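Local coordinates for protein Lysine/ornithine decarboxylase (Selenomonas ruminantium, PDB 5GJO) that decarboxylates L-lysine and L-ornithine with similar efficiency to give cadaverine and putrescine, using pyridoxal 5'-phosphate as cofactor in a homodimer, at residues N4-V12 with D343-G351; C308-F319 with Y331-L339. The protein carries 2 engineered substitutions. One frame throughout, in Å; residues are numbered along the deposited sequence.

Contact 1: N4-V12 with D343-G351; sequences NFRLSEKEV and DKVLVTEMG. With SO4 (sulfate ion), chain F; SO4 (sulfate ion), chain E.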
# COMPACT_ATOMS: atom_id res chain seq x y z
N ASN A 4 19.74 15.61 11.71
CA ASN A 4 18.86 14.51 11.42
C ASN A 4 19.47 13.20 11.94
O ASN A 4 20.68 13.12 12.04
CB ASN A 4 18.63 14.39 9.92
CG ASN A 4 17.96 15.61 9.33
OD1 ASN A 4 17.19 16.26 9.98
ND2 ASN A 4 18.38 15.95 8.13
N PHE A 5 18.67 12.19 12.31
CA PHE A 5 19.26 10.93 12.76
C PHE A 5 19.81 10.22 11.52
O PHE A 5 19.13 10.08 10.45
CB PHE A 5 18.18 10.08 13.43
CG PHE A 5 18.63 8.71 13.78
CD1 PHE A 5 19.67 8.53 14.64
CD2 PHE A 5 18.03 7.56 13.18
CE1 PHE A 5 20.10 7.24 14.97
CE2 PHE A 5 18.46 6.29 13.52
CZ PHE A 5 19.48 6.13 14.41
N ARG A 6 21.05 9.78 11.61
CA ARG A 6 21.67 9.07 10.51
C ARG A 6 22.62 8.05 11.07
O ARG A 6 23.59 8.40 11.79
CB ARG A 6 22.50 10.05 9.69
CG ARG A 6 23.23 9.33 8.56
CD ARG A 6 23.78 10.28 7.46
NE ARG A 6 24.60 9.49 6.51
CZ ARG A 6 25.04 9.94 5.34
NH1 ARG A 6 24.76 11.16 4.96
NH2 ARG A 6 25.80 9.14 4.56
N LEU A 7 22.46 6.82 10.65
CA LEU A 7 23.39 5.80 11.00
C LEU A 7 24.71 5.98 10.27
O LEU A 7 24.73 6.31 9.11
CB LEU A 7 22.82 4.42 10.64
CG LEU A 7 21.57 3.99 11.44
CD1 LEU A 7 20.94 2.82 10.79
CD2 LEU A 7 21.82 3.76 12.92
N SER A 8 25.82 5.68 10.94
CA SER A 8 27.09 5.61 10.28
C SER A 8 27.25 4.32 9.50
O SER A 8 26.61 3.37 9.73
CB SER A 8 28.24 5.71 11.30
OG SER A 8 28.37 4.51 12.02
N GLU A 9 28.20 4.29 8.58
CA GLU A 9 28.52 3.07 7.84
C GLU A 9 28.85 1.91 8.78
O GLU A 9 28.34 0.79 8.58
CB GLU A 9 29.69 3.28 6.86
CG GLU A 9 29.95 2.03 6.02
CD GLU A 9 31.03 2.22 4.95
OE1 GLU A 9 31.52 3.34 4.77
OE2 GLU A 9 31.33 1.21 4.30
N LYS A 10 29.62 2.18 9.81
CA LYS A 10 29.97 1.12 10.76
C LYS A 10 28.76 0.55 11.48
O LYS A 10 28.65 -0.66 11.64
CB LYS A 10 31.00 1.66 11.77
CG LYS A 10 31.37 0.56 12.75
CD LYS A 10 32.23 1.00 13.91
CE LYS A 10 32.47 -0.23 14.82
NZ LYS A 10 33.51 0.17 15.82
N GLU A 11 27.86 1.43 11.92
CA GLU A 11 26.60 1.03 12.56
C GLU A 11 25.75 0.21 11.64
O GLU A 11 25.09 -0.70 12.07
CB GLU A 11 25.85 2.24 13.07
CG GLU A 11 26.62 2.96 14.19
CD GLU A 11 26.07 4.30 14.55
OE1 GLU A 11 25.39 4.96 13.75
OE2 GLU A 11 26.39 4.78 15.66
N VAL A 12 25.64 0.65 10.40
CA VAL A 12 24.91 -0.13 9.38
C VAL A 12 25.43 -1.54 9.30
O VAL A 12 24.64 -2.53 9.35
CB VAL A 12 24.92 0.55 7.96
CG1 VAL A 12 24.36 -0.38 6.90
CG2 VAL A 12 24.10 1.80 7.99
N ASP A 343 25.88 -5.93 -0.17
CA ASP A 343 26.13 -4.54 0.28
C ASP A 343 24.82 -4.00 0.87
O ASP A 343 23.71 -4.36 0.40
CB ASP A 343 26.61 -3.61 -0.84
CG ASP A 343 28.06 -3.92 -1.34
OD1 ASP A 343 28.77 -4.69 -0.69
OD2 ASP A 343 28.43 -3.32 -2.37
N LYS A 344 24.94 -3.20 1.92
CA LYS A 344 23.79 -2.53 2.49
C LYS A 344 23.80 -1.09 2.03
O LYS A 344 24.83 -0.48 1.93
CB LYS A 344 23.80 -2.59 4.02
CG LYS A 344 23.46 -3.96 4.58
CD LYS A 344 24.65 -4.88 4.45
CE LYS A 344 24.35 -6.27 4.96
NZ LYS A 344 23.60 -7.13 4.01
N VAL A 345 22.62 -0.58 1.74
CA VAL A 345 22.42 0.83 1.52
C VAL A 345 21.54 1.39 2.62
O VAL A 345 20.81 0.63 3.34
CB VAL A 345 21.82 1.17 0.11
CG1 VAL A 345 22.79 0.71 -0.97
CG2 VAL A 345 20.42 0.63 -0.09
N LEU A 346 21.62 2.71 2.72
CA LEU A 346 20.92 3.43 3.80
C LEU A 346 20.00 4.49 3.28
O LEU A 346 20.41 5.31 2.47
CB LEU A 346 21.94 4.03 4.77
CG LEU A 346 21.43 4.87 5.95
CD1 LEU A 346 20.82 3.99 7.03
CD2 LEU A 346 22.54 5.79 6.58
N VAL A 347 18.75 4.51 3.77
CA VAL A 347 17.84 5.56 3.41
C VAL A 347 17.47 6.36 4.67
O VAL A 347 17.00 5.77 5.70
CB VAL A 347 16.55 5.05 2.73
CG1 VAL A 347 15.71 6.20 2.21
CG2 VAL A 347 16.92 4.16 1.58
N THR A 348 17.68 7.67 4.61
CA THR A 348 17.51 8.57 5.80
C THR A 348 16.15 9.26 5.73
O THR A 348 15.50 9.18 4.67
CB THR A 348 18.67 9.56 6.03
OG1 THR A 348 18.90 10.37 4.82
CG2 THR A 348 19.87 8.80 6.41
N GLU A 349 15.72 9.93 6.80
CA GLU A 349 14.47 10.69 6.81
C GLU A 349 13.30 9.82 6.29
O GLU A 349 12.49 10.28 5.45
CB GLU A 349 14.60 12.01 6.01
CG GLU A 349 15.60 13.02 6.67
CD GLU A 349 17.04 12.70 6.40
OE1 GLU A 349 17.46 12.54 5.24
OE2 GLU A 349 17.82 12.59 7.35
N MET A 350 13.21 8.63 6.86
CA MET A 350 12.23 7.63 6.48
C MET A 350 11.13 7.37 7.51
O MET A 350 10.49 6.37 7.47
CB MET A 350 12.94 6.35 6.06
CG MET A 350 12.99 6.18 4.56
SD MET A 350 12.34 4.61 4.08
CE MET A 350 12.11 4.66 2.31
N GLY A 351 10.96 8.29 8.43
CA GLY A 351 10.12 8.08 9.54
C GLY A 351 8.63 8.27 9.35
O GLY A 351 7.85 7.82 10.24
S SO4 F . 29.91 7.49 7.80
O1 SO4 F . 30.32 8.21 8.99
O2 SO4 F . 28.49 7.63 7.54
O3 SO4 F . 30.26 6.10 7.91
O4 SO4 F . 30.64 8.09 6.68
S SO4 E . 26.08 11.10 0.98
O1 SO4 E . 25.94 11.98 2.17
O2 SO4 E . 25.21 11.61 -0.10
O3 SO4 E . 27.53 11.12 0.67
O4 SO4 E . 25.77 9.65 1.15
O HOH W 1 16.77 10.82 9.29
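Residues 4-12, an extended chain that turns into a helix at Glu9, run alongside 343-351, with CA atoms 6.3 Å apart at Arg6 and Thr348 and wider at Val12 and Lys344. An apolar cluster of Leu7, Val12 and Leu346 holds the middle. Leu346 is central to it: its CG is anti to the backbone N (chi1 178°), and its two methyls part, CD1 meeting Leu7 CD1 at 3.9 Å and Val12 CG2 a little farther off, CD2 lying 3.4 Å from Leu7 O. The side chains of Leu7 and Leu346 cross at about a right angle. Val12 spreads its branches over two strand residues, since CG1 rests on Lys344 CB at 3.7 Å while CG2 packs on Leu346 CD1. Toward the other end Arg6 CG packs on Thr348 CG2, and the extended chain beyond it delivers NH1 to O1 of a sulfate ion at 3.1 Å, the oxygen lying at the guanidinium edge, in its plane. A water joins the two segments at the Glu349 end: it accepts from Glu349 N and lies within hydrogen-bonding distance of Phe5 O and Glu349 OE2. Glu349, bent at chi2 (79°), brings OE2 within 3.2 Å of Asn4 CB. Ser8 and Glu11 form a capping box at the helix start: Glu11 N gives a nearly straight bond to Ser8 OG, and Ser8 N reaches Glu11 OE1 from above the carboxylate plane. A second sulfate accepts from Glu9 N at 2.8 Å. Strand 344-347 pairs with strands 266-276 and 306-307, and Leu7 also touches Val269 of the former and Leu15 farther along helix 9-18, so the N-terminal segment and its helix lie against this mixed sheet.

Contact 2: C308-F319 with Y331-L339; sequences CFGKGNKKPSTF and YRDFMAPEL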
# COMPACT_ATOMS: atom_id res chain seq x y z
N CYS A 308 24.67 5.38 -0.59
CA CYS A 308 25.43 4.16 -0.94
C CYS A 308 26.79 4.29 -0.34
O CYS A 308 27.34 5.37 -0.24
CB CYS A 308 25.54 4.00 -2.45
SG CYS A 308 23.94 3.87 -3.28
N PHE A 309 27.41 3.22 0.02
CA PHE A 309 28.76 3.34 0.61
C PHE A 309 29.81 2.82 -0.45
O PHE A 309 29.52 1.93 -1.26
CB PHE A 309 28.77 2.55 1.94
CG PHE A 309 27.79 3.03 2.98
CD1 PHE A 309 28.00 4.20 3.69
CD2 PHE A 309 26.61 2.34 3.23
CE1 PHE A 309 27.14 4.66 4.63
CE2 PHE A 309 25.73 2.82 4.18
CZ PHE A 309 25.96 3.98 4.85
N GLY A 310 31.04 3.33 -0.42
CA GLY A 310 32.10 2.93 -1.37
C GLY A 310 32.74 4.17 -1.95
O GLY A 310 32.02 5.12 -2.28
N LYS A 311 34.08 4.17 -2.11
CA LYS A 311 34.86 5.42 -2.45
C LYS A 311 35.32 5.58 -3.94
O LYS A 311 35.98 6.62 -4.26
CB LYS A 311 36.13 5.59 -1.54
CG LYS A 311 35.90 5.52 -0.01
CD LYS A 311 37.22 5.52 0.77
CE LYS A 311 37.01 5.18 2.25
NZ LYS A 311 37.74 6.14 3.13
N GLY A 312 34.99 4.55 -4.76
CA GLY A 312 35.34 4.49 -6.19
C GLY A 312 34.40 5.26 -7.09
O GLY A 312 33.48 5.95 -6.63
N ASN A 313 34.59 5.16 -8.40
CA ASN A 313 33.88 6.01 -9.32
C ASN A 313 32.40 5.58 -9.30
O ASN A 313 32.13 4.43 -9.12
CB ASN A 313 34.37 5.82 -10.74
CG ASN A 313 35.84 6.23 -10.92
OD1 ASN A 313 36.29 7.16 -10.28
ND2 ASN A 313 36.55 5.54 -11.79
N LYS A 314 31.54 6.54 -9.59
CA LYS A 314 30.11 6.40 -9.57
C LYS A 314 29.64 6.54 -10.95
O LYS A 314 30.29 7.22 -11.79
CB LYS A 314 29.49 7.54 -8.78
CG LYS A 314 29.81 7.49 -7.31
CD LYS A 314 29.02 8.46 -6.45
CE LYS A 314 29.63 8.39 -5.03
NZ LYS A 314 28.66 8.81 -4.02
N LYS A 315 28.56 5.87 -11.26
CA LYS A 315 27.90 6.07 -12.52
C LYS A 315 26.36 5.98 -12.37
O LYS A 315 25.88 5.36 -11.37
CB LYS A 315 28.39 5.02 -13.50
CG LYS A 315 28.08 3.61 -13.17
CD LYS A 315 28.45 2.65 -14.31
CE LYS A 315 29.94 2.52 -14.42
NZ LYS A 315 30.20 1.50 -15.48
N PRO A 316 25.64 6.51 -13.36
CA PRO A 316 24.19 6.47 -13.22
C PRO A 316 23.70 5.07 -13.16
O PRO A 316 24.08 4.20 -14.02
CB PRO A 316 23.67 7.23 -14.50
CG PRO A 316 24.79 8.18 -14.78
CD PRO A 316 26.03 7.38 -14.51
N SER A 317 22.84 4.83 -12.14
CA SER A 317 22.35 3.49 -11.80
C SER A 317 20.86 3.48 -11.48
O SER A 317 20.32 4.48 -11.04
CB SER A 317 23.14 2.91 -10.65
OG SER A 317 24.58 3.01 -10.84
N THR A 318 20.22 2.32 -11.69
CA THR A 318 18.84 2.14 -11.33
C THR A 318 18.71 1.20 -10.11
O THR A 318 19.46 0.24 -10.03
CB THR A 318 18.09 1.62 -12.53
OG1 THR A 318 18.00 2.65 -13.55
CG2 THR A 318 16.65 1.19 -12.22
N PHE A 319 17.75 1.49 -9.22
CA PHE A 319 17.49 0.68 -8.05
C PHE A 319 16.06 0.24 -8.15
O PHE A 319 15.17 1.11 -8.35
CB PHE A 319 17.69 1.50 -6.76
CG PHE A 319 19.14 1.79 -6.47
CD1 PHE A 319 19.79 2.81 -7.09
CD2 PHE A 319 19.84 0.99 -5.58
CE1 PHE A 319 21.11 3.06 -6.79
CE2 PHE A 319 21.16 1.25 -5.27
CZ PHE A 319 21.81 2.26 -5.96
N TYR A 331 14.66 4.27 -8.02
CA TYR A 331 15.52 5.37 -8.52
C TYR A 331 16.05 4.98 -9.89
O TYR A 331 16.40 3.82 -10.10
CB TYR A 331 16.67 5.63 -7.61
CG TYR A 331 16.38 5.96 -6.20
CD1 TYR A 331 16.17 4.93 -5.26
CD2 TYR A 331 16.29 7.27 -5.75
CE1 TYR A 331 15.93 5.19 -3.92
CE2 TYR A 331 16.03 7.55 -4.40
CZ TYR A 331 15.79 6.48 -3.51
OH TYR A 331 15.54 6.67 -2.18
N ARG A 332 16.16 6.00 -10.77
CA ARG A 332 16.80 5.86 -12.10
C ARG A 332 17.86 6.96 -12.27
O ARG A 332 17.75 8.05 -11.66
CB ARG A 332 15.73 6.00 -13.19
CG ARG A 332 14.71 4.88 -13.19
CD ARG A 332 13.68 5.13 -14.28
NE ARG A 332 12.78 3.96 -14.51
CZ ARG A 332 11.57 3.87 -13.96
NH1 ARG A 332 11.09 4.82 -13.11
NH2 ARG A 332 10.80 2.82 -14.20
N ASP A 333 18.93 6.62 -12.96
CA ASP A 333 20.03 7.60 -13.24
C ASP A 333 20.60 8.17 -11.97
O ASP A 333 20.95 9.32 -11.88
CB ASP A 333 19.56 8.65 -14.22
CG ASP A 333 18.97 8.04 -15.45
OD1 ASP A 333 19.66 7.36 -16.19
OD2 ASP A 333 17.79 8.21 -15.72
N PHE A 334 20.73 7.31 -10.96
CA PHE A 334 21.20 7.71 -9.64
C PHE A 334 22.69 7.45 -9.59
O PHE A 334 23.13 6.35 -9.87
CB PHE A 334 20.45 6.87 -8.55
CG PHE A 334 20.84 7.22 -7.14
CD1 PHE A 334 22.02 6.73 -6.59
CD2 PHE A 334 20.09 8.17 -6.45
CE1 PHE A 334 22.42 7.10 -5.30
CE2 PHE A 334 20.46 8.53 -5.12
CZ PHE A 334 21.62 8.00 -4.59
N MET A 335 23.51 8.47 -9.29
CA MET A 335 24.95 8.27 -9.26
C MET A 335 25.38 7.40 -8.05
O MET A 335 25.21 7.83 -6.90
CB MET A 335 25.72 9.61 -9.20
CG MET A 335 25.63 10.40 -10.45
SD MET A 335 26.62 9.58 -11.76
CE MET A 335 28.23 9.77 -11.16
N ALA A 336 25.88 6.22 -8.35
CA ALA A 336 26.19 5.23 -7.39
C ALA A 336 27.52 4.55 -7.70
O ALA A 336 27.87 4.34 -8.90
CB ALA A 336 25.07 4.18 -7.28
N PRO A 337 28.25 4.18 -6.61
CA PRO A 337 29.40 3.34 -6.82
C PRO A 337 29.05 1.97 -7.25
O PRO A 337 27.83 1.63 -7.33
CB PRO A 337 30.10 3.38 -5.48
CG PRO A 337 28.98 3.47 -4.53
CD PRO A 337 27.98 4.34 -5.18
N GLU A 338 30.07 1.18 -7.59
CA GLU A 338 29.84 -0.18 -7.98
C GLU A 338 29.46 -0.97 -6.74
O GLU A 338 30.23 -1.02 -5.78
CB GLU A 338 31.09 -0.82 -8.61
CG GLU A 338 30.92 -2.31 -8.84
CD GLU A 338 32.08 -3.03 -9.56
OE1 GLU A 338 31.84 -4.07 -10.18
OE2 GLU A 338 33.22 -2.55 -9.50
N LEU A 339 28.23 -1.45 -6.67
CA LEU A 339 27.76 -2.27 -5.55
C LEU A 339 27.71 -3.78 -5.89
O LEU A 339 27.62 -4.15 -7.07
CB LEU A 339 26.34 -1.78 -5.11
CG LEU A 339 26.21 -0.31 -4.76
CD1 LEU A 339 24.75 0.03 -4.43
CD2 LEU A 339 27.11 0.04 -3.60
O HOH W 2 32.81 2.26 -7.63
O HOH W 3 26.26 7.13 -4.33
O HOH W 4 26.82 1.70 -10.09
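This contact is an antiparallel beta hairpin, strands 315-320 and 329-336, at the edge of the mixed sheet, with the flanking loops folded against it. Paired backbone bonds establish the register: Lys315 with Ala336, Ser317 with Phe334 and Phe319 with Tyr331, for example Lys315 N to Ala336 O at 2.9 Å. A G1 beta bulge interrupts it where Asp333 and Phe334 both face Ser317, shifting the register by one before Phe319. Lys315 O takes two donors, Ala336 N and Ser317 OG, from opposite faces of its carbonyl plane; the hydroxyl bond, at 2.7 Å, ties the serine back to its own strand. On the face carrying Phe319, Phe334 and Ala336, the edge of the Phe319 ring is turned toward the face of Phe334 in an offset edge-to-face pair, centroids 5.7 Å apart and planes at 88°. Phe319 CZ abuts Ala336 CB, and its CE2 meets Leu339 CD1 at 3.9 Å, both at the ring edge. Cys308 adds SG obliquely to the Phe334 ring and sets CB on Pro337 CD at 3.7 Å. Across the sheet Met335, bent at chi2 (-71°) and chi3, folds SD alongside Pro316 CD at 3.6 Å and presses CE tightly on Lys314 CB. Waters join Asn313 O to Glu338 N, Lys314 NZ to Met335 O, and Ser317 OG to Pro337 O. The chemistry implies an apolar cluster of Phe319, Phe334, Ala336, Cys308 and Leu339, opposed by a more exposed face of Pro316 and Met335 that Lys314 CB flanks.

In the fold
From the N terminus, residues 4-12 pass into helix 9-18, and the chain then runs through the PLP-binding barrel before strand 344-347 returns to them, so contact 1 closes a loop of 330 residues. Contact 2 falls within that span and is far more local: just 11 residues separate its segments, which form a hairpin. Strand 344-347 follows soon after the hairpin, and both contacts reach the same mixed sheet. They also touch directly through Phe309, whose ring packs on Lys344, Leu346 and Glu9, and through Leu339 against Val345. Contact 1 thus lays the N-terminal segment and helix against the sheet, while contact 2 forms a hairpin within it, away from the cofactor.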